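Local coordinates for RIM-binding protein, isoform F (Drosophila melanogaster, PDB 6Q9M) that probably acts as an active-zone scaffold that couples synaptic vesicle recruitment to release sites, here seen in its central fibronectin type III array, at residues K12-E17 with A90-I95; Y42-D47 with H73-R78. All coordinates share one frame; numbering follows the deposited sequence.

Contact 1 (K12-E17 with A90-I95)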
ATOM      1  N   LYS A  12      12.135 -16.178  -1.176  1.00 58.61           N
ATOM      2  CA  LYS A  12      13.172 -15.331  -0.601  1.00 58.34           C
ATOM      3  C   LYS A  12      14.415 -15.359  -1.487  1.00 55.19           C
ATOM      4  O   LYS A  12      14.545 -16.178  -2.394  1.00 52.08           O
ATOM      5  CB  LYS A  12      13.514 -15.771   0.831  1.00 66.48           C
ATOM      6  CG  LYS A  12      12.289 -16.117   1.689  1.00 68.77           C
ATOM      7  CD  LYS A  12      12.644 -16.957   2.929  1.00 71.63           C
ATOM      8  CE  LYS A  12      14.073 -16.720   3.399  1.00 75.16           C
ATOM      9  NZ  LYS A  12      14.280 -17.073   4.844  1.00 88.34           N
ATOM     10  N   HIS A  13      15.343 -14.450  -1.191  1.00 56.49           N
ATOM     11  CA  HIS A  13      16.665 -14.421  -1.811  1.00 60.39           C
ATOM     12  C   HIS A  13      16.574 -14.328  -3.334  1.00 64.89           C
ATOM     13  O   HIS A  13      17.358 -14.939  -4.066  1.00 61.12           O
ATOM     14  CB  HIS A  13      17.495 -15.626  -1.370  1.00 59.43           C
ATOM     15  CG  HIS A  13      17.746 -15.659   0.105  1.00 77.94           C
ATOM     16  ND1 HIS A  13      17.094 -16.529   0.953  1.00 84.27           N
ATOM     17  CD2 HIS A  13      18.553 -14.904   0.889  1.00 83.21           C
ATOM     18  CE1 HIS A  13      17.506 -16.326   2.193  1.00 84.96           C
ATOM     19  NE2 HIS A  13      18.391 -15.345   2.181  1.00 85.18           N
ATOM     20  N   LEU A  14      15.634 -13.511  -3.805  1.00 60.07           N
ATOM     21  CA  LEU A  14      15.533 -13.186  -5.217  1.00 53.41           C
ATOM     22  C   LEU A  14      16.846 -12.592  -5.713  1.00 59.60           C
ATOM     23  O   LEU A  14      17.378 -11.646  -5.126  1.00 58.43           O
ATOM     24  CB  LEU A  14      14.389 -12.207  -5.427  1.00 48.84           C
ATOM     25  CG  LEU A  14      14.113 -11.782  -6.854  1.00 52.72           C
ATOM     26  CD1 LEU A  14      14.073 -13.012  -7.741  1.00 49.77           C
ATOM     27  CD2 LEU A  14      12.824 -10.972  -6.955  1.00 51.37           C
ATOM     28  N   THR A  15      17.383 -13.168  -6.786  1.00 61.99           N
ATOM     29  CA  THR A  15      18.706 -12.816  -7.278  1.00 65.42           C
ATOM     30  C   THR A  15      18.693 -12.670  -8.791  1.00 67.95           C
ATOM     31  O   THR A  15      18.157 -13.531  -9.499  1.00 64.16           O
ATOM     32  CB  THR A  15      19.716 -13.896  -6.881  1.00 71.62           C
ATOM     33  OG1 THR A  15      19.762 -13.993  -5.452  1.00 87.35           O
ATOM     34  CG2 THR A  15      21.099 -13.575  -7.416  1.00 68.03           C
ATOM     35  N   LEU A  16      19.313 -11.598  -9.282  1.00 66.56           N
ATOM     36  CA  LEU A  16      19.637 -11.464 -10.696  1.00 65.38           C
ATOM     37  C   LEU A  16      20.991 -12.111 -10.904  1.00 69.86           C
ATOM     38  O   LEU A  16      21.999 -11.624 -10.385  1.00 72.91           O
ATOM     39  CB  LEU A  16      19.672 -10.004 -11.139  1.00 68.61           C
ATOM     40  CG  LEU A  16      20.264  -9.856 -12.542  1.00 69.59           C
ATOM     41  CD1 LEU A  16      19.234 -10.249 -13.580  1.00 67.01           C
ATOM     42  CD2 LEU A  16      20.801  -8.455 -12.807  1.00 70.03           C
ATOM     43  N   GLU A  17      21.015 -13.221 -11.636  1.00 71.67           N
ATOM     44  CA  GLU A  17      22.263 -13.941 -11.827  1.00 72.48           C
ATOM     45  C   GLU A  17      22.991 -13.536 -13.105  1.00 72.24           C
ATOM     46  O   GLU A  17      24.222 -13.426 -13.091  1.00 76.55           O
ATOM     47  CB  GLU A  17      22.001 -15.444 -11.794  1.00 73.44           C
ATOM     48  CG  GLU A  17      22.376 -16.058 -10.447  1.00 87.83           C
ATOM     49  CD  GLU A  17      21.402 -17.118  -9.981  1.00 95.62           C
ATOM     50  OE1 GLU A  17      20.818 -17.807 -10.844  1.00 99.04           O
ATOM     51  OE2 GLU A  17      21.230 -17.270  -8.752  1.00 95.86           O
ATOM     52  N   ALA A  90       5.222  -7.566  -3.387  1.00 39.64           N
ATOM     53  CA  ALA A  90       6.056  -6.786  -2.476  1.00 42.09           C
ATOM     54  C   ALA A  90       6.883  -7.641  -1.539  1.00 50.04           C
ATOM     55  O   ALA A  90       7.797  -7.110  -0.890  1.00 49.87           O
ATOM     56  CB  ALA A  90       5.193  -5.847  -1.624  1.00 46.71           C
ATOM     57  N   ALA A  91       6.575  -8.933  -1.420  1.00 52.67           N
ATOM     58  CA  ALA A  91       7.367  -9.803  -0.566  1.00 47.41           C
ATOM     59  C   ALA A  91       8.564 -10.391  -1.276  1.00 46.74           C
ATOM     60  O   ALA A  91       9.525 -10.775  -0.612  1.00 54.37           O
ATOM     61  CB  ALA A  91       6.510 -10.931  -0.003  1.00 42.73           C
ATOM     62  N   CYS A  92       8.537 -10.482  -2.602  1.00 50.66           N
ATOM     63  CA  CYS A  92       9.665 -11.035  -3.356  1.00 54.22           C
ATOM     64  C   CYS A  92       9.775 -10.231  -4.645  1.00 51.27           C
ATOM     65  O   CYS A  92       9.145 -10.567  -5.657  1.00 51.50           O
ATOM     66  CB  CYS A  92       9.494 -12.521  -3.628  1.00 52.03           C
ATOM     67  SG  CYS A  92      11.002 -13.307  -4.214  1.00 65.59           S
ATOM     68  N   THR A  93      10.591  -9.181  -4.607  1.00 49.83           N
ATOM     69  CA  THR A  93      10.655  -8.258  -5.724  1.00 51.44           C
ATOM     70  C   THR A  93      12.000  -7.553  -5.758  1.00 51.36           C
ATOM     71  O   THR A  93      12.662  -7.379  -4.729  1.00 50.95           O
ATOM     72  CB  THR A  93       9.542  -7.221  -5.672  1.00 48.51           C
ATOM     73  OG1 THR A  93       9.440  -6.601  -6.963  1.00 57.52           O
ATOM     74  CG2 THR A  93       9.856  -6.138  -4.614  1.00 48.27           C
ATOM     75  N   MET A  94      12.405  -7.179  -6.972  1.00 49.62           N
ATOM     76  CA  MET A  94      13.633  -6.417  -7.161  1.00 56.22           C
ATOM     77  C   MET A  94      13.555  -5.647  -8.471  1.00 60.03           C
ATOM     78  O   MET A  94      12.870  -6.054  -9.420  1.00 54.52           O
ATOM     79  CB  MET A  94      14.873  -7.318  -7.153  1.00 51.44           C
ATOM     80  CG  MET A  94      14.949  -8.257  -8.355  1.00 55.99           C
ATOM     81  SD  MET A  94      16.525  -9.153  -8.465  1.00 70.01           S
ATOM     82  CE  MET A  94      16.251 -10.103  -9.963  1.00 62.72           C
ATOM     83  N   ILE A  95      14.266  -4.531  -8.512  1.00 61.42           N
ATOM     84  CA  ILE A  95      14.328  -3.693  -9.698  1.00 59.86           C
ATOM     85  C   ILE A  95      15.715  -3.796 -10.300  1.00 60.04           C
ATOM     86  O   ILE A  95      16.717  -3.779  -9.572  1.00 62.51           O
ATOM     87  CB  ILE A  95      13.979  -2.235  -9.354  1.00 63.28           C
ATOM     88  CG1 ILE A  95      12.565  -2.165  -8.774  1.00 61.07           C
ATOM     89  CG2 ILE A  95      14.114  -1.362 -10.583  1.00 73.35           C
ATOM     90  CD1 ILE A  95      12.239  -0.825  -8.147  1.00 63.93           C
TER
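Met94 and Leu14 meet because their first torsions turn them toward each other between the two strands: Met94 CG stands between its backbone N and carbonyl carbon (chi1 67°) and the chain then runs on fully extended, while Leu14 CG lies opposite its own N (chi1 -178°). The two side chains pass at a slant, Leu14 CD2 resting 3.7 Å from Met94 CG. An unbranched thioether suits this place, since it can reach past the leucine, and its methyl CE ends 3.6 Å from Leu16 CB and 3.5 Å from Leu16 N. Behind Leu14, the small, apolar thiol of Cys92 fills the other flank, with SG 3.8 Å from Leu14 CB. Leu14 is thus gripped between two sulfur-bearing residues, and CD2 also lies 3.7 Å from Thr93 CA. Side chain to side chain, the contact is apolar. On the other side of the 12-17 strand, Thr15 OG1 donates to His13 O at 2.9 Å from above the carbonyl plane. The strands 12-17 and 93-95 run roughly parallel, 30° apart, yet belong to different sheets of the fibronectin type III sandwich: 12-20 pairs with 23-29, whose Ile26 also touches Met94, and 93-96 pairs with 73-81, whose Val77 touches both Leu14 and Cys92.

Contact 2 (Y42-D47 with H73-R78)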
ATOM      1  N   TYR A  42       5.524 -21.544  -8.738  1.00 58.56           N
ATOM      2  CA  TYR A  42       5.960 -20.163  -8.714  1.00 58.35           C
ATOM      3  C   TYR A  42       5.514 -19.444  -9.984  1.00 64.82           C
ATOM      4  O   TYR A  42       5.451 -20.034 -11.067  1.00 69.38           O
ATOM      5  CB  TYR A  42       7.485 -20.057  -8.594  1.00 56.51           C
ATOM      6  CG  TYR A  42       8.084 -20.698  -7.380  1.00 60.36           C
ATOM      7  CD1 TYR A  42       8.488 -22.033  -7.390  1.00 67.48           C
ATOM      8  CD2 TYR A  42       8.266 -19.971  -6.221  1.00 65.81           C
ATOM      9  CE1 TYR A  42       9.048 -22.620  -6.262  1.00 63.75           C
ATOM     10  CE2 TYR A  42       8.832 -20.542  -5.100  1.00 67.29           C
ATOM     11  CZ  TYR A  42       9.218 -21.864  -5.119  1.00 66.98           C
ATOM     12  OH  TYR A  42       9.760 -22.411  -3.977  1.00 69.09           O
ATOM     13  N   HIS A  43       5.213 -18.157  -9.829  1.00 55.83           N
ATOM     14  CA  HIS A  43       4.824 -17.272 -10.917  1.00 52.48           C
ATOM     15  C   HIS A  43       5.850 -16.150 -10.989  1.00 56.24           C
ATOM     16  O   HIS A  43       6.048 -15.424 -10.006  1.00 54.93           O
ATOM     17  CB  HIS A  43       3.433 -16.685 -10.688  1.00 50.92           C
ATOM     18  CG  HIS A  43       2.311 -17.596 -11.056  1.00 53.07           C
ATOM     19  ND1 HIS A  43       2.511 -18.849 -11.591  1.00 62.58           N
ATOM     20  CD2 HIS A  43       0.970 -17.435 -10.968  1.00 59.75           C
ATOM     21  CE1 HIS A  43       1.341 -19.420 -11.826  1.00 61.65           C
ATOM     22  NE2 HIS A  43       0.389 -18.584 -11.453  1.00 63.43           N
ATOM     23  N   VAL A  44       6.507 -16.011 -12.138  1.00 48.61           N
ATOM     24  CA  VAL A  44       7.505 -14.967 -12.338  1.00 47.34           C
ATOM     25  C   VAL A  44       6.871 -13.846 -13.142  1.00 52.36           C
ATOM     26  O   VAL A  44       6.317 -14.083 -14.223  1.00 59.89           O
ATOM     27  CB  VAL A  44       8.751 -15.514 -13.041  1.00 50.26           C
ATOM     28  CG1 VAL A  44       9.825 -14.446 -13.076  1.00 45.04           C
ATOM     29  CG2 VAL A  44       9.243 -16.748 -12.305  1.00 57.95           C
ATOM     30  N   TYR A  45       6.935 -12.631 -12.607  1.00 53.80           N
ATOM     31  CA  TYR A  45       6.373 -11.447 -13.244  1.00 54.67           C
ATOM     32  C   TYR A  45       7.469 -10.463 -13.614  1.00 56.00           C
ATOM     33  O   TYR A  45       8.484 -10.346 -12.919  1.00 56.17           O
ATOM     34  CB  TYR A  45       5.377 -10.743 -12.337  1.00 52.49           C
ATOM     35  CG  TYR A  45       4.142 -11.557 -12.045  1.00 54.56           C
ATOM     36  CD1 TYR A  45       4.172 -12.573 -11.100  1.00 58.98           C
ATOM     37  CD2 TYR A  45       2.953 -11.312 -12.713  1.00 49.50           C
ATOM     38  CE1 TYR A  45       3.059 -13.319 -10.829  1.00 61.34           C
ATOM     39  CE2 TYR A  45       1.830 -12.062 -12.441  1.00 58.69           C
ATOM     40  CZ  TYR A  45       1.891 -13.063 -11.494  1.00 61.45           C
ATOM     41  OH  TYR A  45       0.782 -13.823 -11.204  1.00 74.67           O
ATOM     42  N   VAL A  46       7.241  -9.736 -14.708  1.00 59.38           N
ATOM     43  CA  VAL A  46       8.084  -8.611 -15.098  1.00 55.44           C
ATOM     44  C   VAL A  46       7.159  -7.435 -15.378  1.00 55.43           C
ATOM     45  O   VAL A  46       6.258  -7.536 -16.221  1.00 63.22           O
ATOM     46  CB  VAL A  46       8.954  -8.945 -16.328  1.00 57.41           C
ATOM     47  CG1 VAL A  46       9.739  -7.737 -16.783  1.00 55.52           C
ATOM     48  CG2 VAL A  46       9.914 -10.088 -16.007  1.00 55.41           C
ATOM     49  N   ASP A  47       7.365  -6.337 -14.656  1.00 53.67           N
ATOM     50  CA  ASP A  47       6.473  -5.178 -14.676  1.00 55.65           C
ATOM     51  C   ASP A  47       5.009  -5.604 -14.645  1.00 62.29           C
ATOM     52  O   ASP A  47       4.177  -5.120 -15.412  1.00 70.81           O
ATOM     53  CB  ASP A  47       6.749  -4.277 -15.877  1.00 59.66           C
ATOM     54  CG  ASP A  47       8.237  -4.043 -16.104  1.00 68.43           C
ATOM     55  OD1 ASP A  47       8.995  -4.041 -15.111  1.00 66.73           O
ATOM     56  OD2 ASP A  47       8.649  -3.870 -17.276  1.00 71.90           O
ATOM     57  N   HIS A  73      13.351  -2.351 -14.962  1.00 61.07           N
ATOM     58  CA  HIS A  73      12.287  -3.335 -14.814  1.00 61.42           C
ATOM     59  C   HIS A  73      12.127  -3.725 -13.354  1.00 63.75           C
ATOM     60  O   HIS A  73      13.086  -3.692 -12.580  1.00 65.26           O
ATOM     61  CB  HIS A  73      12.567  -4.599 -15.638  1.00 54.64           C
ATOM     62  CG  HIS A  73      12.560  -4.369 -17.111  1.00 61.19           C
ATOM     63  ND1 HIS A  73      11.399  -4.183 -17.828  1.00 63.51           N
ATOM     64  CD2 HIS A  73      13.575  -4.266 -18.000  1.00 63.91           C
ATOM     65  CE1 HIS A  73      11.697  -3.986 -19.099  1.00 66.67           C
ATOM     66  NE2 HIS A  73      13.010  -4.036 -19.230  1.00 67.93           N
ATOM     67  N   ARG A  74      10.912  -4.139 -13.001  1.00 60.16           N
ATOM     68  CA  ARG A  74      10.637  -4.737 -11.704  1.00 57.18           C
ATOM     69  C   ARG A  74      10.314  -6.204 -11.920  1.00 58.28           C
ATOM     70  O   ARG A  74       9.372  -6.535 -12.656  1.00 58.72           O
ATOM     71  CB  ARG A  74       9.478  -4.052 -10.989  1.00 49.91           C
ATOM     72  CG  ARG A  74       9.163  -4.742  -9.657  1.00 49.49           C
ATOM     73  CD  ARG A  74       7.980  -4.137  -8.929  1.00 49.04           C
ATOM     74  NE  ARG A  74       8.251  -2.774  -8.489  1.00 51.71           N
ATOM     75  CZ  ARG A  74       8.971  -2.460  -7.406  1.00 54.31           C
ATOM     76  NH1 ARG A  74       9.514  -3.405  -6.656  1.00 55.85           N
ATOM     77  NH2 ARG A  74       9.154  -1.193  -7.082  1.00 52.35           N
ATOM     78  N   ILE A  75      11.103  -7.076 -11.304  1.00 55.24           N
ATOM     79  CA  ILE A  75      10.865  -8.511 -11.360  1.00 47.96           C
ATOM     80  C   ILE A  75      10.408  -8.994 -10.001  1.00 46.24           C
ATOM     81  O   ILE A  75      10.923  -8.552  -8.964  1.00 57.27           O
ATOM     82  CB  ILE A  75      12.131  -9.239 -11.834  1.00 53.40           C
ATOM     83  CG1 ILE A  75      12.495  -8.628 -13.200  1.00 61.96           C
ATOM     84  CG2 ILE A  75      11.886 -10.774 -11.860  1.00 50.64           C
ATOM     85  CD1 ILE A  75      13.605  -9.299 -13.932  1.00 68.29           C
ATOM     86  N   SER A  76       9.452  -9.908 -10.010  1.00 41.94           N
ATOM     87  CA  SER A  76       8.875 -10.377  -8.766  1.00 51.04           C
ATOM     88  C   SER A  76       8.486 -11.836  -8.939  1.00 49.22           C
ATOM     89  O   SER A  76       8.230 -12.281 -10.059  1.00 53.49           O
ATOM     90  CB  SER A  76       7.678  -9.502  -8.379  1.00 54.54           C
ATOM     91  OG  SER A  76       6.567  -9.839  -9.195  1.00 65.49           O
ATOM     92  N   VAL A  77       8.455 -12.581  -7.834  1.00 51.13           N
ATOM     93  CA  VAL A  77       8.075 -13.991  -7.850  1.00 44.75           C
ATOM     94  C   VAL A  77       7.001 -14.241  -6.799  1.00 55.03           C
ATOM     95  O   VAL A  77       7.102 -13.775  -5.654  1.00 52.80           O
ATOM     96  CB  VAL A  77       9.290 -14.915  -7.605  1.00 42.51           C
ATOM     97  CG1 VAL A  77       8.874 -16.384  -7.712  1.00 41.86           C
ATOM     98  CG2 VAL A  77      10.429 -14.605  -8.591  1.00 42.14           C
ATOM     99  N   ARG A  78       5.979 -14.995  -7.189  1.00 50.82           N
ATOM    100  CA  ARG A  78       4.843 -15.281  -6.333  1.00 47.77           C
ATOM    101  C   ARG A  78       4.736 -16.772  -6.097  1.00 59.07           C
ATOM    102  O   ARG A  78       4.856 -17.568  -7.039  1.00 58.09           O
ATOM    103  CB  ARG A  78       3.544 -14.785  -6.960  1.00 45.16           C
ATOM    104  CG  ARG A  78       3.459 -13.287  -7.101  1.00 45.04           C
ATOM    105  CD  ARG A  78       2.039 -12.851  -7.384  1.00 47.47           C
ATOM    106  NE  ARG A  78       2.050 -11.692  -8.261  1.00 61.71           N
ATOM    107  CZ  ARG A  78       0.967 -11.086  -8.729  1.00 68.02           C
ATOM    108  NH1 ARG A  78      -0.241 -11.528  -8.395  1.00 72.34           N
ATOM    109  NH2 ARG A  78       1.104 -10.034  -9.529  1.00 61.06           N
TER
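Tyr45 and Arg78 stack on one face of an antiparallel ladder, the tightly packed part of the contact. The Tyr45 torsion (chi1 -65°) puts CG beside the backbone N and carries the ring toward strand 73-78, where Arg78, bent at chi3, lays its guanidinium on one face. The planes are 16° apart and Arg78 CZ is 3.9 Å from the centroid of the Tyr45 ring, a cation-pi stack. The opposite face is buried but more widely spaced across these two strands: Val46 CG2 lies alongside Ile75 CG1, 4.1 Å away. Branched aliphatics suit this face, where Val44 and Ile75 also meet Ile26 of strand 23-29 in the opposing sheet. The backbones pair regularly, Tyr45 N giving an almost straight bond to Ser76 O (2.9 Å). The solvent side is the exposed Asp47 end. Its carboxylate makes two bonds, OD1 accepting Arg74 N at 2.9 Å and the syn lone pair of OD2 taking His73 ND1 at 2.8 Å, nearly in the imidazole plane; its backbone N makes a third, to Arg74 O. A single oxygen, Asp89 OD2, serves both Arg78 NE and Ser76 OG; that carboxylate would balance the guanidinium charge and probably limits its rotation, keeping it over the ring.

From the N terminus, the chain first lays down 12-17, whose partner lies some seventy residues further on. It then builds 23-29 beside it, crosses to the other sheet with 39-46 and 49-55, returns with 61-65, and crosses again to 73-81, where pairing with 42-47 closes the shorter loop of contact 2. With 90-95, contact 1 closes the longer loop, so the smaller closure falls entirely within the larger. Both reach the same sheet: strand 93-96 lies on the side of 73-81 away from 39-46, with backbone hydrogen bonds, probably from Ile75 N to Met94 O and Val77 N to Cys92 O. Contact 2 thus knits one sheet internally, and contact 1 joins its last strand to the first strand of the facing sheet.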